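Local coordinates for polyphosphate kinase (Porphyromonas gingivalis, PDB 2O8R), which probably catalyses the reversible transfer of the terminal phosphate of ATP onto a growing polyphosphate chain, using magnesium, at residues L42-F45 against S46-E50; I83-A86 against I87-V91; L97-R100 against I101-Q105; F156-G160 against R161-A165. The protein carries 3 engineered substitutions. All blocks are in the same frame, centred on the assembly; numbering follows the deposited sequence.

Interaction 1: residues L42-F45 against S46-E50; sequences LSIF and SSNLE. With SO4 (sulfate ion), chain D.
The Phe45 ring and the Leu49 side chain, one helical turn apart, meet obliquely, with CE2 of the ring 4.3 Å from Leu49 CD2. Near the plane of the ring, at its edge, lies O1 of a bound sulfate. Phe45 CG stands anti to the backbone N (chi1 171°), which swings the ring off the helix to meet Tyr98 of helix 83-112, the two planes inclined by about 40°. The second flat group, the Asn48 amide, runs side by side with Ile44 and points the same way, bringing ND2 within 3.4 Å of Ile44 CG2. Asn48 ND2 is hydrogen-bonded to Asn21 OD1 on helix 13-29, which should fix the rotation of the amide. Ser46 OG grips the sulfate, donating to O1 over 2.7 Å, and also has a weak hydrogen bond with the Tyr98 hydroxyl. Ser47 OG folds back on the preceding turn and sits 2.9 Å from Ile44 O and 3.0 Å from Ser43 O, two carbonyls between which its single proton cannot be assigned. Beneath these side chains the i to i+4 ladder is regular, and Asn48 N donates to Ile44 O at 2.8 Å. The sulfate probably came from the crystallisation liquor. Asn48 is a predicted ATP ligand, and its side chain lies about 7 Å from that of Arg570, another predicted ligand, a position consistent with this part of helix 35-63 in the PPK1 N-terminal helical domain forming one wall of the nucleotide site.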
loop_
_atom_site.group_PDB
_atom_site.type_symbol
_atom_site.label_atom_id
_atom_site.label_comp_id
_atom_site.label_asym_id
_atom_site.label_seq_id
_atom_site.Cartn_x
_atom_site.Cartn_y
_atom_site.Cartn_z
ATOM N N LEU A 42 0.144 -22.900 -9.075
ATOM C CA LEU A 42 0.510 -22.530 -10.429
ATOM C C LEU A 42 1.097 -21.118 -10.371
ATOM O O LEU A 42 2.204 -20.872 -10.843
ATOM C CB LEU A 42 -0.730 -22.582 -11.325
ATOM C CG LEU A 42 -0.780 -23.368 -12.637
ATOM C CD1 LEU A 42 0.018 -24.661 -12.573
ATOM C CD2 LEU A 42 -2.245 -23.625 -13.087
ATOM N N SER A 43 0.358 -20.204 -9.753
ATOM C CA SER A 43 0.800 -18.821 -9.596
ATOM C C SER A 43 2.173 -18.721 -8.909
ATOM O O SER A 43 3.073 -18.031 -9.397
ATOM C CB SER A 43 -0.270 -18.028 -8.833
ATOM O OG SER A 43 0.305 -17.115 -7.917
ATOM N N ILE A 44 2.322 -19.436 -7.793
ATOM C CA ILE A 44 3.572 -19.491 -7.035
ATOM C C ILE A 44 4.724 -19.940 -7.920
ATOM O O ILE A 44 5.769 -19.283 -7.954
ATOM C CB ILE A 44 3.479 -20.422 -5.803
ATOM C CG1 ILE A 44 2.555 -19.813 -4.744
ATOM C CG2 ILE A 44 4.865 -20.675 -5.220
ATOM C CD1 ILE A 44 2.182 -20.766 -3.601
ATOM N N PHE A 45 4.511 -21.036 -8.651
ATOM C CA PHE A 45 5.512 -21.562 -9.580
ATOM C C PHE A 45 5.981 -20.489 -10.553
ATOM O O PHE A 45 7.178 -20.363 -10.829
ATOM C CB PHE A 45 4.949 -22.751 -10.355
ATOM C CG PHE A 45 5.825 -23.211 -11.482
ATOM C CD1 PHE A 45 6.764 -24.203 -11.280
ATOM C CD2 PHE A 45 5.699 -22.662 -12.753
ATOM C CE1 PHE A 45 7.571 -24.635 -12.316
ATOM C CE2 PHE A 45 6.492 -23.092 -13.791
ATOM C CZ PHE A 45 7.434 -24.078 -13.579
ATOM N N SER A 46 5.022 -19.726 -11.067
ATOM C CA SER A 46 5.307 -18.675 -12.016
ATOM C C SER A 46 6.120 -17.565 -11.366
ATOM O O SER A 46 7.107 -17.111 -11.953
ATOM C CB SER A 46 4.013 -18.108 -12.593
ATOM O OG SER A 46 3.288 -19.097 -13.295
ATOM N N SER A 47 5.714 -17.136 -10.165
ATOM C CA SER A 47 6.440 -16.057 -9.458
ATOM C C SER A 47 7.852 -16.450 -9.027
ATOM O O SER A 47 8.759 -15.617 -9.050
ATOM C CB SER A 47 5.653 -15.516 -8.254
ATOM O OG SER A 47 4.927 -16.546 -7.622
ATOM N N ASN A 48 8.028 -17.715 -8.635
ATOM C CA ASN A 48 9.351 -18.253 -8.314
ATOM C C ASN A 48 10.280 -18.251 -9.507
ATOM O O ASN A 48 11.440 -17.912 -9.372
ATOM C CB ASN A 48 9.265 -19.684 -7.786
ATOM C CG ASN A 48 8.494 -19.782 -6.511
ATOM O OD1 ASN A 48 8.244 -18.776 -5.835
ATOM N ND2 ASN A 48 8.099 -20.997 -6.167
ATOM N N LEU A 49 9.763 -18.650 -10.666
ATOM C CA LEU A 49 10.560 -18.714 -11.880
ATOM C C LEU A 49 10.867 -17.306 -12.388
ATOM O O LEU A 49 11.830 -17.084 -13.118
ATOM C CB LEU A 49 9.834 -19.527 -12.942
ATOM C CG LEU A 49 10.626 -19.850 -14.206
ATOM C CD1 LEU A 49 11.931 -20.543 -13.839
ATOM C CD2 LEU A 49 9.807 -20.696 -15.168
ATOM N N GLU A 50 10.056 -16.344 -11.975
ATOM C CA GLU A 50 10.316 -14.963 -12.329
ATOM C C GLU A 50 11.516 -14.466 -11.535
ATOM O O GLU A 50 12.405 -13.822 -12.083
ATOM C CB GLU A 50 9.079 -14.109 -12.066
ATOM C CG GLU A 50 9.225 -12.644 -12.432
ATOM C CD GLU A 50 9.358 -12.404 -13.924
ATOM O OE1 GLU A 50 8.564 -12.964 -14.715
ATOM O OE2 GLU A 50 10.260 -11.637 -14.305
HETATM S S SO4 D . 4.306 -19.455 -17.026
HETATM O O1 SO4 D . 3.896 -19.976 -15.727
HETATM O O2 SO4 D . 3.674 -20.238 -18.085
HETATM O O3 SO4 D . 3.911 -18.045 -17.156
HETATM O O4 SO4 D . 5.756 -19.605 -17.146
#

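Interaction 2: residues I83-A86 against I87-V91; sequences ILQA and IRETV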
loop_
_atom_site.group_PDB
_atom_site.type_symbol
_atom_site.label_atom_id
_atom_site.label_comp_id
_atom_site.label_asym_id
_atom_site.label_seq_id
_atom_site.Cartn_x
_atom_site.Cartn_y
_atom_site.Cartn_z
ATOM N N ILE A 83 25.375 -24.568 -18.032
ATOM C CA ILE A 83 24.416 -24.201 -16.996
ATOM C C ILE A 83 23.176 -23.508 -17.594
ATOM O O ILE A 83 22.057 -24.000 -17.401
ATOM C CB ILE A 83 25.098 -23.408 -15.846
ATOM C CG1 ILE A 83 25.744 -24.392 -14.856
ATOM C CG2 ILE A 83 24.121 -22.524 -15.111
ATOM C CD1 ILE A 83 26.991 -23.860 -14.103
ATOM N N LEU A 84 23.378 -22.434 -18.370
ATOM C CA LEU A 84 22.262 -21.707 -19.022
ATOM C C LEU A 84 21.436 -22.551 -19.989
ATOM O O LEU A 84 20.217 -22.394 -20.067
ATOM C CB LEU A 84 22.743 -20.438 -19.740
ATOM C CG LEU A 84 22.935 -19.161 -18.913
ATOM C CD1 LEU A 84 23.416 -18.018 -19.789
ATOM C CD2 LEU A 84 21.650 -18.768 -18.200
ATOM N N GLN A 85 22.102 -23.434 -20.724
ATOM C CA GLN A 85 21.430 -24.318 -21.664
ATOM C C GLN A 85 20.614 -25.361 -20.909
ATOM O O GLN A 85 19.530 -25.741 -21.348
ATOM C CB GLN A 85 22.460 -24.997 -22.557
ATOM C CG GLN A 85 21.876 -25.898 -23.622
ATOM C CD GLN A 85 22.748 -27.113 -23.884
ATOM O OE1 GLN A 85 23.846 -27.240 -23.331
ATOM N NE2 GLN A 85 22.262 -28.017 -24.726
ATOM N N ALA A 86 21.133 -25.806 -19.766
ATOM C CA ALA A 86 20.447 -26.788 -18.935
ATOM C C ALA A 86 19.187 -26.206 -18.313
ATOM O O ALA A 86 18.135 -26.853 -18.316
ATOM C CB ALA A 86 21.376 -27.320 -17.862
ATOM N N ILE A 87 19.299 -24.989 -17.785
ATOM C CA ILE A 87 18.145 -24.277 -17.242
ATOM C C ILE A 87 17.041 -24.188 -18.291
ATOM O O ILE A 87 15.917 -24.633 -18.066
ATOM C CB ILE A 87 18.514 -22.845 -16.773
ATOM C CG1 ILE A 87 19.462 -22.893 -15.581
ATOM C CG2 ILE A 87 17.259 -22.036 -16.405
ATOM C CD1 ILE A 87 20.151 -21.590 -15.326
ATOM N N ARG A 88 17.391 -23.639 -19.445
ATOM C CA ARG A 88 16.451 -23.412 -20.528
ATOM C C ARG A 88 15.742 -24.697 -20.941
ATOM O O ARG A 88 14.525 -24.714 -21.138
ATOM C CB ARG A 88 17.187 -22.809 -21.719
ATOM C CG ARG A 88 16.360 -22.736 -22.966
ATOM C CD ARG A 88 17.149 -22.216 -24.154
ATOM N NE ARG A 88 16.266 -22.084 -25.302
ATOM C CZ ARG A 88 15.663 -20.955 -25.652
ATOM N NH1 ARG A 88 15.867 -19.841 -24.960
ATOM N NH2 ARG A 88 14.861 -20.940 -26.706
ATOM N N GLU A 89 16.511 -25.775 -21.048
ATOM C CA GLU A 89 15.962 -27.057 -21.445
ATOM C C GLU A 89 14.942 -27.510 -20.433
ATOM O O GLU A 89 13.854 -27.943 -20.796
ATOM C CB GLU A 89 17.066 -28.095 -21.611
ATOM C CG GLU A 89 17.786 -27.996 -22.952
ATOM C CD GLU A 89 18.765 -29.131 -23.194
ATOM O OE1 GLU A 89 18.788 -30.100 -22.397
ATOM O OE2 GLU A 89 19.513 -29.051 -24.193
ATOM N N THR A 90 15.293 -27.368 -19.159
ATOM C CA THR A 90 14.416 -27.773 -18.071
ATOM C C THR A 90 13.167 -26.916 -18.031
ATOM O O THR A 90 12.062 -27.451 -17.912
ATOM C CB THR A 90 15.154 -27.763 -16.718
ATOM O OG1 THR A 90 15.920 -28.962 -16.612
ATOM C CG2 THR A 90 14.178 -27.714 -15.544
ATOM N N VAL A 91 13.339 -25.600 -18.169
ATOM C CA VAL A 91 12.205 -24.678 -18.094
ATOM C C VAL A 91 11.212 -24.951 -19.213
ATOM O O VAL A 91 10.015 -25.021 -18.971
ATOM C CB VAL A 91 12.635 -23.201 -18.090
ATOM C CG1 VAL A 91 11.419 -22.298 -18.117
ATOM C CG2 VAL A 91 13.456 -22.897 -16.851
#
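Gln85 and Glu89 lie side by side on the outer surface of the helix, their side chains pointing the same way. The amide and carboxylate planes stand nearly perpendicular, 84° apart, and Gln85 NE2 comes 3.0 Å from Glu89 OE2, a polar approach at the surface. Gln85 starts with CG anti to the backbone N and then bends at its second torsion (chi2 -145°), which carries the amide over to its neighbour; Glu89 is extended beyond CG. On another side of the helix the contact is apolar. Ile83 and Ile87 cross obliquely, and the Ile87 CD1 methyl touches both Ile83 CG2, at 4.1 Å, and Leu84 CD2, at 4.3 Å. This is the opening of helix 83-112 in the PPK1 N-terminal helical domain, where one flank packs on two other helices: Ile83 and Leu84 meet His60 and Ile87 meets Phe52 of helix 35-63, while Ala86 and Ile87 reach Met15 of helix 13-29. The i to i+4 backbone bonds run unbroken through the segment, among them Ile87 N to Ile83 O at 3.0 Å and Arg88 N to Leu84 O at 3.2 Å. Arg88 shares only its near end with the contact, CB lying 3.5 Å from Leu84 O. From there its chain extends away from the preceding turn, and NH2 donates to the backbone carbonyl of Ala294.

Interaction 3: residues L97-R100 against I101-Q105; sequences LYYR and IFYDQ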
loop_
_atom_site.group_PDB
_atom_site.type_symbol
_atom_site.label_atom_id
_atom_site.label_comp_id
_atom_site.label_asym_id
_atom_site.label_seq_id
_atom_site.Cartn_x
_atom_site.Cartn_y
_atom_site.Cartn_z
ATOM N N LEU A 97 4.518 -29.017 -19.145
ATOM C CA LEU A 97 3.753 -29.574 -18.043
ATOM C C LEU A 97 2.711 -28.580 -17.507
ATOM O O LEU A 97 1.535 -28.935 -17.364
ATOM C CB LEU A 97 4.697 -30.012 -16.925
ATOM C CG LEU A 97 4.075 -30.563 -15.648
ATOM C CD1 LEU A 97 3.160 -31.752 -15.938
ATOM C CD2 LEU A 97 5.178 -30.954 -14.711
ATOM N N TYR A 98 3.150 -27.348 -17.228
ATOM C CA TYR A 98 2.287 -26.278 -16.726
ATOM C C TYR A 98 1.013 -26.117 -17.559
ATOM O O TYR A 98 -0.099 -26.101 -17.022
ATOM C CB TYR A 98 3.070 -24.966 -16.712
ATOM C CG TYR A 98 2.464 -23.820 -15.924
ATOM C CD1 TYR A 98 2.975 -23.464 -14.679
ATOM C CD2 TYR A 98 1.422 -23.058 -16.445
ATOM C CE1 TYR A 98 2.447 -22.399 -13.965
ATOM C CE2 TYR A 98 0.882 -21.991 -15.733
ATOM C CZ TYR A 98 1.399 -21.667 -14.502
ATOM O OH TYR A 98 0.859 -20.610 -13.802
ATOM N N TYR A 99 1.172 -26.016 -18.873
ATOM C CA TYR A 99 0.022 -25.821 -19.742
ATOM C C TYR A 99 -0.897 -27.039 -19.841
ATOM O O TYR A 99 -2.117 -26.893 -19.949
ATOM C CB TYR A 99 0.466 -25.315 -21.107
ATOM C CG TYR A 99 0.769 -23.828 -21.104
ATOM C CD1 TYR A 99 -0.238 -22.884 -21.320
ATOM C CD2 TYR A 99 2.055 -23.363 -20.875
ATOM C CE1 TYR A 99 0.036 -21.520 -21.316
ATOM C CE2 TYR A 99 2.337 -22.002 -20.872
ATOM C CZ TYR A 99 1.327 -21.092 -21.089
ATOM O OH TYR A 99 1.625 -19.758 -21.092
ATOM N N ARG A 100 -0.309 -28.231 -19.772
ATOM C CA ARG A 100 -1.083 -29.456 -19.652
ATOM C C ARG A 100 -1.963 -29.414 -18.405
ATOM O O ARG A 100 -3.158 -29.659 -18.486
ATOM C CB ARG A 100 -0.175 -30.689 -19.645
ATOM C CG ARG A 100 -0.031 -31.351 -21.002
ATOM C CD ARG A 100 0.757 -32.645 -20.914
ATOM N NE ARG A 100 2.196 -32.403 -20.881
ATOM C CZ ARG A 100 3.013 -32.798 -19.911
ATOM N NH1 ARG A 100 2.549 -33.488 -18.876
ATOM N NH2 ARG A 100 4.306 -32.508 -19.986
ATOM N N ILE A 101 -1.384 -29.065 -17.262
ATOM C CA ILE A 101 -2.164 -28.936 -16.033
ATOM C C ILE A 101 -3.255 -27.887 -16.203
ATOM O O ILE A 101 -4.406 -28.122 -15.849
ATOM C CB ILE A 101 -1.270 -28.604 -14.828
ATOM C CG1 ILE A 101 -0.276 -29.736 -14.614
ATOM C CG2 ILE A 101 -2.088 -28.482 -13.564
ATOM C CD1 ILE A 101 0.853 -29.398 -13.713
ATOM N N PHE A 102 -2.896 -26.751 -16.792
ATOM C CA PHE A 102 -3.822 -25.628 -16.916
ATOM C C PHE A 102 -5.008 -25.922 -17.829
ATOM O O PHE A 102 -6.164 -25.721 -17.450
ATOM C CB PHE A 102 -3.086 -24.377 -17.394
ATOM C CG PHE A 102 -3.956 -23.158 -17.470
ATOM C CD1 PHE A 102 -4.469 -22.581 -16.313
ATOM C CD2 PHE A 102 -4.258 -22.580 -18.694
ATOM C CE1 PHE A 102 -5.269 -21.458 -16.374
ATOM C CE2 PHE A 102 -5.059 -21.455 -18.758
ATOM C CZ PHE A 102 -5.569 -20.896 -17.597
ATOM N N TYR A 103 -4.714 -26.412 -19.023
ATOM C CA TYR A 103 -5.746 -26.653 -20.019
ATOM C C TYR A 103 -6.465 -27.981 -19.850
ATOM O O TYR A 103 -7.648 -28.088 -20.163
ATOM C CB TYR A 103 -5.145 -26.600 -21.418
ATOM C CG TYR A 103 -4.815 -25.215 -21.895
ATOM C CD1 TYR A 103 -5.817 -24.297 -22.127
ATOM C CD2 TYR A 103 -3.505 -24.835 -22.135
ATOM C CE1 TYR A 103 -5.528 -23.032 -22.577
ATOM C CE2 TYR A 103 -3.207 -23.576 -22.585
ATOM C CZ TYR A 103 -4.225 -22.675 -22.803
ATOM O OH TYR A 103 -3.949 -21.406 -23.247
ATOM N N ASP A 104 -5.747 -29.000 -19.385
ATOM C CA ASP A 104 -6.314 -30.341 -19.305
ATOM C C ASP A 104 -6.957 -30.640 -17.971
ATOM O O ASP A 104 -7.754 -31.566 -17.861
ATOM C CB ASP A 104 -5.262 -31.410 -19.617
ATOM C CG ASP A 104 -4.598 -31.190 -20.944
ATOM O OD1 ASP A 104 -5.273 -30.655 -21.846
ATOM O OD2 ASP A 104 -3.410 -31.542 -21.087
ATOM N N GLN A 105 -6.615 -29.870 -16.950
ATOM C CA GLN A 105 -7.117 -30.187 -15.627
ATOM C C GLN A 105 -7.777 -29.000 -14.943
ATOM O O GLN A 105 -8.963 -29.057 -14.613
ATOM C CB GLN A 105 -6.009 -30.789 -14.769
ATOM C CG GLN A 105 -5.605 -32.186 -15.181
ATOM C CD GLN A 105 -4.476 -32.757 -14.336
ATOM O OE1 GLN A 105 -3.782 -32.026 -13.622
ATOM N NE2 GLN A 105 -4.286 -34.073 -14.415
#
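Tyr99 and Tyr103 take nearly the same first torsion, each with CG beside its backbone N and anti to the carbonyl carbon (chi1 -79° and -74°), a shared setting that sends both rings out alongside each other from successive turns. This i to i+4 aromatic pair belongs to helix 83-112 of the PPK1 N-terminal helical domain. The rings meet rim to rim, neither over the face of the other, with centroids 5.9 Å apart and planes inclined by 22°. Tyr103 CE2 comes in at the edge of the Tyr99 ring, near its plane, while Phe102 CD2 lies 3.9 Å above the plane of the Tyr103 ring, over its centre. The Tyr99 hydroxyl is anchored beyond the helix by a hydrogen bond with the carbonyl O of Tyr300, a residue that Tyr103 touches as well. A different flank is aliphatic: Leu97 CG packs 3.9 Å from Ile101 CD1, and both residues lean on Leu25 of helix 13-29. Arg100 and Asp104, on the exposed side, have opposite charges but form no salt bridge, since NE and OD2 are 5.7 Å apart and the guanidinium is carried elsewhere by a bend at the third torsion. One face of that guanidinium rests against Leu97 CA. The backbone bonds are regular as far as Asp104 N to Arg100 O, at 2.8 Å, although the helix widens into a pi-type turn over 102-105. Asp104 instead lies along the near part of Arg100, its OD2 3.4 Å from Arg100 CG.

Interaction 4: residues F156-G160 against R161-A165; sequences FIRSG and RVYLA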
loop_
_atom_site.group_PDB
_atom_site.type_symbol
_atom_site.label_atom_id
_atom_site.label_comp_id
_atom_site.label_asym_id
_atom_site.label_seq_id
_atom_site.Cartn_x
_atom_site.Cartn_y
_atom_site.Cartn_z
ATOM N N PHE A 156 9.929 1.262 -25.354
ATOM C CA PHE A 156 10.329 0.387 -24.261
ATOM C C PHE A 156 9.231 -0.639 -24.012
ATOM O O PHE A 156 8.055 -0.366 -24.236
ATOM C CB PHE A 156 10.536 1.222 -22.998
ATOM C CG PHE A 156 11.264 0.507 -21.907
ATOM C CD1 PHE A 156 12.652 0.417 -21.926
ATOM C CD2 PHE A 156 10.570 -0.072 -20.851
ATOM C CE1 PHE A 156 13.335 -0.246 -20.921
ATOM C CE2 PHE A 156 11.249 -0.730 -19.831
ATOM C CZ PHE A 156 12.636 -0.814 -19.866
ATOM N N ILE A 157 9.618 -1.823 -23.558
ATOM C CA ILE A 157 8.664 -2.835 -23.117
ATOM C C ILE A 157 9.014 -3.207 -21.678
ATOM O O ILE A 157 10.026 -3.861 -21.436
ATOM C CB ILE A 157 8.703 -4.087 -24.028
ATOM C CG1 ILE A 157 8.287 -3.722 -25.449
ATOM C CG2 ILE A 157 7.797 -5.195 -23.504
ATOM C CD1 ILE A 157 8.342 -4.884 -26.425
ATOM N N ARG A 158 8.185 -2.770 -20.732
ATOM C CA ARG A 158 8.439 -2.986 -19.300
ATOM C C ARG A 158 8.318 -4.444 -18.881
ATOM O O ARG A 158 7.576 -5.236 -19.481
ATOM C CB ARG A 158 7.490 -2.150 -18.448
ATOM C CG ARG A 158 7.507 -0.681 -18.788
ATOM C CD ARG A 158 6.546 0.067 -17.925
ATOM N NE ARG A 158 6.891 0.017 -16.505
ATOM C CZ ARG A 158 6.101 0.481 -15.540
ATOM N NH1 ARG A 158 4.924 1.018 -15.848
ATOM N NH2 ARG A 158 6.474 0.407 -14.267
ATOM N N SER A 159 9.057 -4.788 -17.835
ATOM C CA SER A 159 9.074 -6.148 -17.353
ATOM C C SER A 159 7.878 -6.389 -16.447
ATOM O O SER A 159 7.288 -5.442 -15.904
ATOM C CB SER A 159 10.398 -6.470 -16.650
ATOM O OG SER A 159 10.608 -5.613 -15.547
ATOM N N GLY A 160 7.501 -7.660 -16.326
ATOM C CA GLY A 160 6.407 -8.077 -15.452
ATOM C C GLY A 160 5.034 -7.732 -15.980
ATOM O O GLY A 160 4.029 -8.071 -15.365
ATOM N N ARG A 161 4.994 -7.043 -17.117
ATOM C CA ARG A 161 3.738 -6.682 -17.759
ATOM C C ARG A 161 3.457 -7.591 -18.960
ATOM O O ARG A 161 4.327 -8.347 -19.406
ATOM C CB ARG A 161 3.757 -5.207 -18.186
ATOM C CG ARG A 161 3.972 -4.215 -17.045
ATOM C CD ARG A 161 2.734 -4.062 -16.161
ATOM N NE ARG A 161 1.883 -2.930 -16.544
ATOM C CZ ARG A 161 0.813 -3.026 -17.330
ATOM N NH1 ARG A 161 0.461 -4.200 -17.836
ATOM N NH2 ARG A 161 0.092 -1.949 -17.614
ATOM N N VAL A 162 2.236 -7.520 -19.470
ATOM C CA VAL A 162 1.866 -8.249 -20.656
ATOM C C VAL A 162 1.627 -7.222 -21.732
ATOM O O VAL A 162 0.959 -6.221 -21.494
ATOM C CB VAL A 162 0.580 -9.031 -20.434
ATOM C CG1 VAL A 162 0.080 -9.616 -21.737
ATOM C CG2 VAL A 162 0.805 -10.113 -19.418
ATOM N N TYR A 163 2.205 -7.451 -22.904
ATOM C CA TYR A 163 1.926 -6.614 -24.068
ATOM C C TYR A 163 1.418 -7.481 -25.203
ATOM O O TYR A 163 1.660 -8.701 -25.251
ATOM C CB TYR A 163 3.173 -5.891 -24.555
ATOM C CG TYR A 163 3.738 -4.837 -23.644
ATOM C CD1 TYR A 163 3.722 -3.498 -24.015
ATOM C CD2 TYR A 163 4.323 -5.174 -22.428
ATOM C CE1 TYR A 163 4.265 -2.525 -23.192
ATOM C CE2 TYR A 163 4.866 -4.204 -21.594
ATOM C CZ TYR A 163 4.831 -2.883 -21.979
ATOM O OH TYR A 163 5.375 -1.918 -21.156
ATOM N N LEU A 164 0.712 -6.830 -26.116
ATOM C CA LEU A 164 0.216 -7.460 -27.316
ATOM C C LEU A 164 0.981 -6.877 -28.476
ATOM O O LEU A 164 0.989 -5.656 -28.685
ATOM C CB LEU A 164 -1.264 -7.149 -27.478
ATOM C CG LEU A 164 -2.352 -8.172 -27.157
ATOM C CD1 LEU A 164 -1.841 -9.474 -26.561
ATOM C CD2 LEU A 164 -3.369 -7.510 -26.254
ATOM N N ALA A 165 1.660 -7.743 -29.215
ATOM C CA ALA A 165 2.217 -7.341 -30.495
ATOM C C ALA A 165 1.211 -7.714 -31.572
ATOM O O ALA A 165 0.816 -8.875 -31.680
ATOM C CB ALA A 165 3.535 -8.008 -30.736
#
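The Tyr163 ring is held by two neighbouring residues of the preceding loop. Its hydroxyl accepts a hydrogen bond from the backbone N of Arg158, 3.0 Å from N to OH with an N-H...O angle of 156°. Over one face of the ring sits the Ile157 CG2 methyl, 3.8 Å from the centroid, in a CH-pi contact. With CG2 anti to the Ile157 backbone N, that branch and not CG1 faces the ring. Arg158 CG packs against the hydroxyl, 3.4 Å from Tyr163 OH. In the next shell, Gly160 with its positive phi (74°) turns the chain back toward strand 163-169, and Ser159 OG is tied to Asp239 OD1. Tyr163 itself is pinned by backbone bonds to Ile232 of strand 225-235, and Ile157 lies against Leu181 as well as Ile232. Further out, Phe156 and Arg158 pack on Pro141 of the second subunit, placing the loop by the dimer contact. The loop thus closes onto a central strand of the mixed sheet of the PPK1 middle domain. A directional bond at the hydroxyl and a methyl over the face should together restrict both the position and the tilt of this buried ring.

Interactions 1, 2 and 3 belong to the N-terminal helical domain, and interactions 2 and 3 are successive parts of one helix, 83-112, with centres about 21 Å apart. Helix 35-63 reaches both of them from interaction 1: Leu49 packs on Val91 and Leu42 on Phe102. Interaction 2 is the most superficial; interactions 1 and 3 are partly buried. Interaction 1 is marked by small hydroxyl and amide side chains, and it holds a predicted ATP ligand, whereas interaction 3 rests largely on aromatic and aliphatic packing. Interaction 4, also partly buried, stands apart in the middle domain, where a loop closes on a strand and packs on the second subunit.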